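Long-range contacts in beta-lactamase (Sebaldella termitidis, PDB 6N1N), which probably hydrolyses beta-lactam antibiotics to substituted beta-amino acids, as a class D serine beta-lactamase linked to antibiotic resistance: residues 28-33 with 213-218; 121-126 with 162-167; 190-195 with 230-235. All coordinates share one frame; numbering follows the deposited sequence.

Interaction 1 (28-33 with 213-218); sequences YDYKNK and VYFFAV
Tyr28 and Phe215 stand on one face of the sheet as a pair, but their rings are turned differently: CG of Tyr28 is trans to its own nitrogen (chi1 -179°), whereas CG of Phe215 is trans to its carbonyl carbon (chi1 -62°). The side chains run alongside one another, with Phe215 CD2 at the edge of the Tyr28 ring, 4.2 Å from Tyr28 CD2. Tyr30 comes up beside the same phenylalanine, its CD1 lying 3.7 Å from Phe215 CE2. The planes of those two rings differ by 57°, so the pair is oblique rather than stacked. Leu154 and Ile155 of helix 147-159 pack against this aromatic face, and Tyr30 OH is bonded to Glu159.

The backbone evidence identifies antiparallel pairing of strands 22-29 and 212-222 within the central sheet of the serine beta-lactamase fold. Tyr28 N donates to Phe215 O (2.8 Å) and Phe215 N returns a bond to Tyr28 O (2.9 Å), which makes this the hydrogen-bonded pair. Asp29 and Tyr214 follow as a non-hydrogen-bonded pair. One residue later, Tyr30 N meets Val213 O almost head-on at 2.9 Å, although the strand has already ended.

On the other face, the Asp29 carboxylate lies beside the Tyr214 ring, and a water links Asp29 OD2 to Tyr214 OH. That carboxylate also ties down the departing chain. Asn32 N donates to Asp29 OD1 (3.0 Å) from above the carboxylate plane, an Asx motif, while Asn32 ND2 approaches Asp29 OD2 on its syn side at 2.9 Å. Asn212 ND2 is a further donor to OD1.

Interaction 2 (121-126 with 162-167); sequences KEFNYG and FMLSEK
Glu122, in the last turn of helix 113-122, reaches across to the backbone of Met163, a selenomethionine in this crystal. Its CG stands trans to the backbone nitrogen, and a bend at chi2 (76°) turns the carboxylate toward the opposing loop. There OE2 accepts from Met163 N at 2.8 Å, on the anti side and somewhat out of the carboxylate plane. The aliphatic part of Glu122 slides past Phe162 in the reverse direction, with CG 4.1 Å from Phe162 CD1. The backbone joins in, Glu122 O lying 3.4 Å from Phe162 CE1.

Phe123 supplies the apolar half of the contact. Its CD1 sits 3.5 Å above the centre of the Phe162 ring, yet the two planes are inclined at 48°, so the rings are neither stacked nor edge-to-face. Phe123 CE1 also touches Leu164 CD1 (4.3 Å). The contact lies in the helical part of the serine beta-lactamase fold, where Leu59 of helix 56-63 and Phe153 of helix 147-159 close round Phe123.

At Asn124 the helix is closed by a Schellman motif: phi turns positive (50°) and two bonds run back into the last turn, one of them Asn124 N to Lys121 O at 3.1 Å. The facing loop makes an inverse gamma turn centred on Met163, with Leu164 N bonded to Phe162 O at 2.9 Å. Ser165 then takes the N-cap position of helix 166-175, its own N held by Glu63 OE1.

Interaction 3 (190-195 with 230-235); sequences TGWGRE and YLLDFR. With SO4 (sulfate ion), chain C.
Thr190 and Arg235 meet around a sulfate ion, probably from the crystallisation liquor, in the active site. Thr190 and Gly191 are the last two residues of the Lys-Thr-Gly signature of serine beta-lactamases, carried on strand 184-195, and Arg235 projects from helix 228-245. The two terminal nitrogens of the guanidinium both donate hydrogen bonds to one sulfate oxygen: NH1 of Arg235 is 3.1 Å from O4 and NH2 is 3.2 Å from the same atom. Thr190 OG1 is modelled 2.4 Å from sulfate O3, a separation too short to be taken literally. Ser51 OG, predicted to form the acyl-ester, is also hydrogen-bonded to the ion. The sulfate may therefore mimic the carboxylate of a beta-lactam, which class D enzymes typically bind with a threonine of this signature and an arginine.

The next shell sandwiches the guanidinium. Thr190 CB lies 3.2 Å above its plane, over the centre, and Leu232 CD2 is 3.7 Å from the opposite face, displaced toward the rim. Arg235 reaches this slot because its CG is set between the backbone N and carbonyl carbon (chi1 61°) and the chain then extends to NE. A weak bond from Arg235 NE to Leu232 O, 3.1 Å long, adds to this placement.

Further out, strand and helix run nearly antiparallel at 157°, and the axes of these segments approach to 10.0 Å. Between them Leu232 CD2 makes a CH-pi contact with Trp192, standing 3.8 Å from the centroid of its five-membered ring and 17° off the normal.

Overall arrangement
From the N terminus, residues 28-33 open the longest loop, which interaction 1 closes when the chain returns at 213-218. Interaction 2 is nested inside it, joining 121-126 to 162-167 and so the end of one helix to the lead-in of another. The chain then returns to the sheet, and interaction 3 opens at 190-195, before interaction 1 has closed; its partner 230-235 comes later, so these two contacts cross. Interactions 1 and 3 share one sheet, the former joining two of its strands, the latter bringing helix 228-245 to strand 184-195. Their nearest atoms are about 5 Å apart. Interactions 2 and 3 lie on opposite sides of the chain's centre.

Interaction 1 (28-33 with 213-218)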
loop_
_atom_site.group_PDB
_atom_site.type_symbol
_atom_site.label_atom_id
_atom_site.label_comp_id
_atom_site.label_asym_id
_atom_site.label_seq_id
_atom_site.Cartn_x
_atom_site.Cartn_y
_atom_site.Cartn_z
ATOM N N TYR A 28 3.201 13.408 1.883
ATOM C CA TYR A 28 2.874 14.243 3.035
ATOM C C TYR A 28 4.063 14.267 3.981
ATOM O O TYR A 28 4.475 13.224 4.500
ATOM C CB TYR A 28 1.639 13.731 3.755
ATOM C CG TYR A 28 1.228 14.580 4.949
ATOM C CD1 TYR A 28 0.655 15.818 4.767
ATOM C CD2 TYR A 28 1.407 14.118 6.229
ATOM C CE1 TYR A 28 0.273 16.591 5.847
ATOM C CE2 TYR A 28 1.016 14.868 7.321
ATOM C CZ TYR A 28 0.449 16.104 7.131
ATOM O OH TYR A 28 0.058 16.880 8.207
ATOM N N ASP A 29 4.603 15.463 4.179
ATOM C CA ASP A 29 5.645 15.769 5.149
ATOM C C ASP A 29 4.979 15.939 6.512
ATOM O O ASP A 29 4.238 16.891 6.736
ATOM C CB ASP A 29 6.376 17.013 4.644
ATOM C CG ASP A 29 7.394 17.570 5.626
ATOM O OD1 ASP A 29 7.294 17.292 6.823
ATOM O OD2 ASP A 29 8.279 18.338 5.178
ATOM N N TYR A 30 5.243 15.002 7.421
ATOM C CA TYR A 30 4.514 14.908 8.682
ATOM C C TYR A 30 4.873 16.030 9.648
ATOM O O TYR A 30 3.985 16.682 10.222
ATOM C CB TYR A 30 4.806 13.533 9.300
ATOM C CG TYR A 30 4.108 13.272 10.605
ATOM C CD1 TYR A 30 2.779 12.885 10.638
ATOM C CD2 TYR A 30 4.786 13.385 11.797
ATOM C CE1 TYR A 30 2.136 12.639 11.853
ATOM C CE2 TYR A 30 4.154 13.127 13.005
ATOM C CZ TYR A 30 2.841 12.757 13.022
ATOM O OH TYR A 30 2.236 12.533 14.224
ATOM N N LYS A 31 6.169 16.256 9.865
ATOM C CA LYS A 31 6.594 17.270 10.823
ATOM C C LYS A 31 6.116 18.661 10.411
ATOM O O LYS A 31 5.627 19.447 11.245
ATOM C CB LYS A 31 8.113 17.234 10.950
ATOM C CG LYS A 31 8.712 18.339 11.761
ATOM C CD LYS A 31 10.158 18.039 12.095
ATOM C CE LYS A 31 11.053 18.235 10.917
ATOM N NZ LYS A 31 12.485 17.943 11.284
ATOM N N ASN A 32 6.244 18.985 9.127
ATOM C CA ASN A 32 5.899 20.308 8.627
ATOM C C ASN A 32 4.455 20.434 8.155
ATOM O O ASN A 32 4.016 21.558 7.883
ATOM C CB ASN A 32 6.856 20.682 7.496
ATOM C CG ASN A 32 8.280 20.806 7.978
ATOM O OD1 ASN A 32 8.567 21.578 8.925
ATOM N ND2 ASN A 32 9.192 20.065 7.362
ATOM N N LYS A 33 3.719 19.324 8.087
ATOM C CA LYS A 33 2.340 19.295 7.594
ATOM C C LYS A 33 2.239 19.901 6.190
ATOM O O LYS A 33 1.483 20.840 5.927
ATOM C CB LYS A 33 1.402 20.002 8.587
ATOM C CG LYS A 33 1.500 19.476 9.993
ATOM C CD LYS A 33 0.391 20.066 10.868
ATOM C CE LYS A 33 0.353 19.430 12.249
ATOM N NZ LYS A 33 1.499 19.861 13.075
ATOM N N VAL A 213 8.992 12.170 8.970
ATOM C CA VAL A 213 8.317 11.062 8.303
ATOM C C VAL A 213 7.651 11.620 7.051
ATOM O O VAL A 213 6.956 12.637 7.110
ATOM C CB VAL A 213 7.245 10.385 9.174
ATOM C CG1 VAL A 213 6.767 9.080 8.528
ATOM C CG2 VAL A 213 7.765 10.105 10.532
ATOM N N TYR A 214 7.818 10.925 5.934
ATOM C CA TYR A 214 7.191 11.295 4.670
ATOM C C TYR A 214 6.288 10.143 4.233
ATOM O O TYR A 214 6.766 9.059 3.878
ATOM C CB TYR A 214 8.233 11.622 3.597
ATOM C CG TYR A 214 9.173 12.720 4.029
ATOM C CD1 TYR A 214 8.910 14.065 3.743
ATOM C CD2 TYR A 214 10.304 12.434 4.794
ATOM C CE1 TYR A 214 9.738 15.055 4.177
ATOM C CE2 TYR A 214 11.145 13.431 5.231
ATOM C CZ TYR A 214 10.867 14.731 4.924
ATOM O OH TYR A 214 11.735 15.697 5.345
ATOM N N PHE A 215 4.977 10.395 4.257
ATOM C CA PHE A 215 3.999 9.441 3.746
ATOM C C PHE A 215 3.860 9.609 2.248
ATOM O O PHE A 215 3.943 10.724 1.734
ATOM C CB PHE A 215 2.665 9.664 4.454
ATOM C CG PHE A 215 2.747 9.427 5.936
ATOM C CD1 PHE A 215 2.459 8.187 6.454
ATOM C CD2 PHE A 215 3.205 10.409 6.798
ATOM C CE1 PHE A 215 2.587 7.947 7.796
ATOM C CE2 PHE A 215 3.329 10.169 8.137
ATOM C CZ PHE A 215 3.014 8.944 8.654
ATOM N N PHE A 216 3.673 8.490 1.528
ATOM C CA PHE A 216 3.643 8.589 0.075
ATOM C C PHE A 216 2.641 7.634 -0.553
ATOM O O PHE A 216 2.348 6.566 -0.032
ATOM C CB PHE A 216 5.040 8.337 -0.549
ATOM C CG PHE A 216 5.594 6.965 -0.301
ATOM C CD1 PHE A 216 5.376 5.925 -1.184
ATOM C CD2 PHE A 216 6.339 6.717 0.822
ATOM C CE1 PHE A 216 5.887 4.659 -0.937
ATOM C CE2 PHE A 216 6.858 5.467 1.068
ATOM C CZ PHE A 216 6.615 4.431 0.184
ATOM N N ALA A 217 2.113 8.051 -1.689
ATOM C CA ALA A 217 1.279 7.180 -2.502
ATOM C C ALA A 217 1.596 7.516 -3.950
ATOM O O ALA A 217 1.285 8.604 -4.426
ATOM C CB ALA A 217 -0.214 7.360 -2.202
ATOM N N VAL A 218 2.290 6.602 -4.600
ATOM C CA VAL A 218 2.606 6.685 -6.011
ATOM C C VAL A 218 1.609 5.797 -6.731
ATOM O O VAL A 218 1.351 4.663 -6.308
ATOM C CB VAL A 218 4.050 6.222 -6.275
ATOM C CG1 VAL A 218 4.277 5.981 -7.767
ATOM C CG2 VAL A 218 5.032 7.212 -5.745
HETATM O O HOH W 1 11.441 18.193 4.391
#

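Interaction 2 (121-126 with 162-167)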
loop_
_atom_site.group_PDB
_atom_site.type_symbol
_atom_site.label_atom_id
_atom_site.label_comp_id
_atom_site.label_asym_id
_atom_site.label_seq_id
_atom_site.Cartn_x
_atom_site.Cartn_y
_atom_site.Cartn_z
ATOM N N LYS A 121 -14.571 1.028 7.963
ATOM C CA LYS A 121 -15.084 2.267 8.554
ATOM C C LYS A 121 -14.061 2.881 9.508
ATOM O O LYS A 121 -13.762 4.082 9.429
ATOM C CB LYS A 121 -16.403 1.979 9.266
ATOM C CG LYS A 121 -17.037 3.192 9.940
ATOM C CD LYS A 121 -18.419 2.839 10.503
ATOM C CE LYS A 121 -18.893 3.827 11.572
ATOM N NZ LYS A 121 -19.679 4.965 11.011
ATOM N N GLU A 122 -13.523 2.068 10.421
ATOM C CA GLU A 122 -12.490 2.526 11.347
ATOM C C GLU A 122 -11.311 3.124 10.601
ATOM O O GLU A 122 -10.755 4.155 11.012
ATOM C CB GLU A 122 -12.070 1.334 12.212
ATOM C CG GLU A 122 -10.906 1.542 13.176
ATOM C CD GLU A 122 -11.279 2.329 14.405
ATOM O OE1 GLU A 122 -12.471 2.664 14.558
ATOM O OE2 GLU A 122 -10.381 2.622 15.224
ATOM N N PHE A 123 -10.925 2.504 9.487
ATOM C CA PHE A 123 -9.762 2.890 8.706
ATOM C C PHE A 123 -10.047 4.007 7.699
ATOM O O PHE A 123 -9.108 4.463 7.023
ATOM C CB PHE A 123 -9.217 1.671 7.939
ATOM C CG PHE A 123 -8.605 0.606 8.794
ATOM C CD1 PHE A 123 -8.360 0.803 10.144
ATOM C CD2 PHE A 123 -8.277 -0.615 8.232
ATOM C CE1 PHE A 123 -7.783 -0.196 10.917
ATOM C CE2 PHE A 123 -7.708 -1.616 9.006
ATOM C CZ PHE A 123 -7.466 -1.387 10.351
ATOM N N ASN A 124 -11.307 4.442 7.556
ATOM C CA ASN A 124 -11.681 5.417 6.525
ATOM C C ASN A 124 -11.134 4.984 5.162
ATOM O O ASN A 124 -10.491 5.743 4.440
ATOM C CB ASN A 124 -11.168 6.815 6.889
ATOM C CG ASN A 124 -11.510 7.203 8.297
ATOM O OD1 ASN A 124 -12.683 7.394 8.621
ATOM N ND2 ASN A 124 -10.491 7.316 9.153
ATOM N N TYR A 125 -11.383 3.728 4.817
ATOM C CA TYR A 125 -10.649 3.098 3.725
ATOM C C TYR A 125 -11.450 3.248 2.447
ATOM O O TYR A 125 -12.169 2.347 2.004
ATOM C CB TYR A 125 -10.329 1.652 4.044
ATOM C CG TYR A 125 -9.167 1.131 3.202
ATOM C CD1 TYR A 125 -7.845 1.297 3.623
ATOM C CD2 TYR A 125 -9.381 0.562 1.965
ATOM C CE1 TYR A 125 -6.775 0.846 2.854
ATOM C CE2 TYR A 125 -8.314 0.107 1.175
ATOM C CZ TYR A 125 -7.015 0.244 1.637
ATOM O OH TYR A 125 -5.965 -0.179 0.862
ATOM N N GLY A 126 -11.289 4.416 1.823
ATOM C CA GLY A 126 -11.845 4.634 0.497
ATOM C C GLY A 126 -13.359 4.599 0.500
ATOM O O GLY A 126 -14.019 5.121 1.408
ATOM N N PHE A 162 -6.062 4.036 15.379
ATOM C CA PHE A 162 -7.108 3.035 15.289
ATOM C C PHE A 162 -7.152 2.214 16.572
ATOM O O PHE A 162 -6.143 2.049 17.257
ATOM C CB PHE A 162 -6.857 2.100 14.108
ATOM C CG PHE A 162 -6.665 2.798 12.784
ATOM C CD1 PHE A 162 -7.536 3.771 12.362
ATOM C CD2 PHE A 162 -5.601 2.456 11.954
ATOM C CE1 PHE A 162 -7.348 4.403 11.128
ATOM C CE2 PHE A 162 -5.425 3.075 10.700
ATOM C CZ PHE A 162 -6.302 4.038 10.303
HETATM N N MSE A 163 -8.329 1.687 16.890
HETATM C CA MSE A 163 -8.474 0.848 18.072
HETATM C C MSE A 163 -7.979 -0.570 17.774
HETATM O O MSE A 163 -8.754 -1.480 17.471
HETATM C CB MSE A 163 -9.930 0.849 18.547
HETATM C CG MSE A 163 -10.429 2.239 18.955
HETATM SE SE MSE A 163 -9.378 3.068 20.390
HETATM C CE MSE A 163 -9.555 1.642 21.710
ATOM N N LEU A 164 -6.660 -0.731 17.849
ATOM C CA LEU A 164 -5.997 -2.007 17.662
ATOM C C LEU A 164 -5.048 -2.189 18.834
ATOM O O LEU A 164 -4.638 -1.221 19.463
ATOM C CB LEU A 164 -5.196 -2.062 16.353
ATOM C CG LEU A 164 -5.942 -1.612 15.106
ATOM C CD1 LEU A 164 -4.985 -1.387 13.935
ATOM C CD2 LEU A 164 -7.015 -2.623 14.738
ATOM N N SER A 165 -4.639 -3.431 19.071
ATOM C CA SER A 165 -3.748 -3.705 20.184
ATOM C C SER A 165 -2.302 -3.290 19.891
ATOM O O SER A 165 -1.870 -3.154 18.744
ATOM C CB SER A 165 -3.772 -5.193 20.527
ATOM O OG SER A 165 -3.090 -5.929 19.524
ATOM N N GLU A 166 -1.538 -3.095 20.967
ATOM C CA GLU A 166 -0.134 -2.719 20.822
ATOM C C GLU A 166 0.642 -3.747 20.007
ATOM O O GLU A 166 1.506 -3.388 19.198
ATOM C CB GLU A 166 0.506 -2.547 22.200
ATOM C CG GLU A 166 -0.017 -1.369 22.994
ATOM C CD GLU A 166 0.526 -1.345 24.418
ATOM O OE1 GLU A 166 -0.040 -0.611 25.257
ATOM O OE2 GLU A 166 1.512 -2.062 24.697
ATOM N N LYS A 167 0.346 -5.027 20.211
ATOM C CA LYS A 167 1.041 -6.096 19.493
ATOM C C LYS A 167 0.736 -6.052 18.006
ATOM O O LYS A 167 1.622 -6.255 17.176
ATOM C CB LYS A 167 0.642 -7.443 20.099
ATOM C CG LYS A 167 1.045 -8.701 19.312
ATOM C CD LYS A 167 0.431 -9.965 19.949
ATOM C CE LYS A 167 0.767 -11.257 19.197
ATOM N NZ LYS A 167 2.184 -11.704 19.380
#

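Interaction 3 (190-195 with 230-235)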
loop_
_atom_site.group_PDB
_atom_site.type_symbol
_atom_site.label_atom_id
_atom_site.label_comp_id
_atom_site.label_asym_id
_atom_site.label_seq_id
_atom_site.Cartn_x
_atom_site.Cartn_y
_atom_site.Cartn_z
ATOM N N THR A 190 3.741 -2.538 -2.803
ATOM C CA THR A 190 3.236 -2.470 -4.146
ATOM C C THR A 190 1.861 -3.106 -4.293
ATOM O O THR A 190 1.457 -4.006 -3.548
ATOM C CB THR A 190 4.232 -3.181 -5.050
ATOM O OG1 THR A 190 4.502 -4.469 -4.470
ATOM C CG2 THR A 190 5.479 -2.408 -5.114
ATOM N N GLY A 191 1.134 -2.632 -5.272
ATOM C CA GLY A 191 -0.058 -3.325 -5.709
ATOM C C GLY A 191 -0.292 -2.997 -7.167
ATOM O O GLY A 191 0.111 -1.936 -7.649
ATOM N N TRP A 192 -0.917 -3.916 -7.880
ATOM C CA TRP A 192 -1.339 -3.513 -9.215
ATOM C C TRP A 192 -2.530 -4.300 -9.710
ATOM O O TRP A 192 -2.805 -5.421 -9.279
ATOM C CB TRP A 192 -0.161 -3.582 -10.199
ATOM C CG TRP A 192 0.058 -4.844 -10.896
ATOM C CD1 TRP A 192 0.712 -5.935 -10.420
ATOM C CD2 TRP A 192 -0.340 -5.156 -12.244
ATOM N NE1 TRP A 192 0.746 -6.925 -11.390
ATOM C CE2 TRP A 192 0.101 -6.470 -12.513
ATOM C CE3 TRP A 192 -1.036 -4.453 -13.242
ATOM C CZ2 TRP A 192 -0.127 -7.105 -13.744
ATOM C CZ3 TRP A 192 -1.278 -5.084 -14.461
ATOM C CH2 TRP A 192 -0.814 -6.402 -14.701
ATOM N N GLY A 193 -3.260 -3.663 -10.618
ATOM C CA GLY A 193 -4.379 -4.271 -11.279
ATOM C C GLY A 193 -4.767 -3.458 -12.494
ATOM O O GLY A 193 -4.016 -2.596 -12.955
ATOM N N ARG A 194 -5.944 -3.750 -13.024
ATOM C CA ARG A 194 -6.394 -3.098 -14.247
ATOM C C ARG A 194 -7.856 -2.708 -14.121
ATOM O O ARG A 194 -8.665 -3.494 -13.628
ATOM C CB ARG A 194 -6.212 -4.016 -15.465
ATOM C CG ARG A 194 -6.551 -3.346 -16.783
ATOM C CD ARG A 194 -6.398 -4.296 -17.984
ATOM N NE ARG A 194 -5.023 -4.753 -18.179
ATOM C CZ ARG A 194 -4.626 -6.029 -18.106
ATOM N NH1 ARG A 194 -5.490 -6.974 -17.838
ATOM N NH2 ARG A 194 -3.348 -6.337 -18.325
ATOM N N GLU A 195 -8.176 -1.467 -14.504
ATOM C CA GLU A 195 -9.553 -0.985 -14.624
ATOM C C GLU A 195 -9.770 -0.559 -16.072
ATOM O O GLU A 195 -9.181 0.427 -16.534
ATOM C CB GLU A 195 -9.822 0.179 -13.674
ATOM C CG GLU A 195 -9.772 -0.217 -12.197
ATOM C CD GLU A 195 -10.022 0.932 -11.264
ATOM O OE1 GLU A 195 -10.098 2.087 -11.741
ATOM O OE2 GLU A 195 -10.147 0.667 -10.052
ATOM N N TYR A 230 8.164 -3.370 -17.283
ATOM C CA TYR A 230 9.186 -2.420 -16.858
ATOM C C TYR A 230 8.685 -1.547 -15.715
ATOM O O TYR A 230 9.388 -1.325 -14.716
ATOM C CB TYR A 230 9.607 -1.548 -18.028
ATOM C CG TYR A 230 10.562 -0.479 -17.596
ATOM C CD1 TYR A 230 11.880 -0.794 -17.320
ATOM C CD2 TYR A 230 10.141 0.822 -17.425
ATOM C CE1 TYR A 230 12.755 0.156 -16.926
ATOM C CE2 TYR A 230 11.026 1.807 -17.005
ATOM C CZ TYR A 230 12.334 1.452 -16.763
ATOM O OH TYR A 230 13.275 2.371 -16.343
ATOM N N LEU A 231 7.464 -1.022 -15.848
ATOM C CA LEU A 231 6.945 -0.134 -14.818
ATOM C C LEU A 231 6.764 -0.847 -13.488
ATOM O O LEU A 231 6.966 -0.235 -12.426
ATOM C CB LEU A 231 5.633 0.464 -15.319
ATOM C CG LEU A 231 5.863 1.421 -16.483
ATOM C CD1 LEU A 231 4.526 1.758 -17.126
ATOM C CD2 LEU A 231 6.571 2.707 -16.012
ATOM N N LEU A 232 6.386 -2.128 -13.510
ATOM C CA LEU A 232 6.353 -2.902 -12.272
ATOM C C LEU A 232 7.742 -2.971 -11.640
ATOM O O LEU A 232 7.868 -2.943 -10.414
ATOM C CB LEU A 232 5.809 -4.314 -12.533
ATOM C CG LEU A 232 4.340 -4.418 -12.945
ATOM C CD1 LEU A 232 3.946 -5.878 -13.217
ATOM C CD2 LEU A 232 3.395 -3.823 -11.916
ATOM N N ASP A 233 8.795 -3.082 -12.467
ATOM C CA ASP A 233 10.165 -3.097 -11.964
ATOM C C ASP A 233 10.649 -1.714 -11.545
ATOM O O ASP A 233 11.606 -1.622 -10.760
ATOM C CB ASP A 233 11.135 -3.649 -13.023
ATOM C CG ASP A 233 11.055 -5.172 -13.186
ATOM O OD1 ASP A 233 10.462 -5.853 -12.319
ATOM O OD2 ASP A 233 11.618 -5.679 -14.191
ATOM N N PHE A 234 10.001 -0.653 -12.044
ATOM C CA PHE A 234 10.464 0.726 -11.894
ATOM C C PHE A 234 9.751 1.484 -10.782
ATOM O O PHE A 234 10.265 2.511 -10.335
ATOM C CB PHE A 234 10.285 1.472 -13.237
ATOM C CG PHE A 234 10.769 2.898 -13.244
ATOM C CD1 PHE A 234 12.074 3.205 -12.931
ATOM C CD2 PHE A 234 9.906 3.936 -13.579
ATOM C CE1 PHE A 234 12.520 4.516 -12.936
ATOM C CE2 PHE A 234 10.344 5.254 -13.585
ATOM C CZ PHE A 234 11.647 5.544 -13.284
ATOM N N ARG A 235 8.603 1.002 -10.290
ATOM C CA ARG A 235 7.777 1.835 -9.421
ATOM C C ARG A 235 8.503 2.257 -8.148
ATOM O O ARG A 235 8.338 3.394 -7.689
ATOM C CB ARG A 235 6.471 1.119 -9.070
ATOM C CG ARG A 235 6.625 -0.180 -8.323
ATOM C CD ARG A 235 5.365 -0.986 -8.475
ATOM N NE ARG A 235 5.584 -2.421 -8.430
ATOM C CZ ARG A 235 4.605 -3.312 -8.308
ATOM N NH1 ARG A 235 3.346 -2.904 -8.194
ATOM N NH2 ARG A 235 4.886 -4.606 -8.275
HETATM S S SO4 C . 2.352 -6.708 -6.251
HETATM O O1 SO4 C . 3.007 -7.683 -7.127
HETATM O O2 SO4 C . 1.117 -7.292 -5.658
HETATM O O3 SO4 C . 3.248 -6.374 -5.149
HETATM O O4 SO4 C . 2.048 -5.519 -7.053
#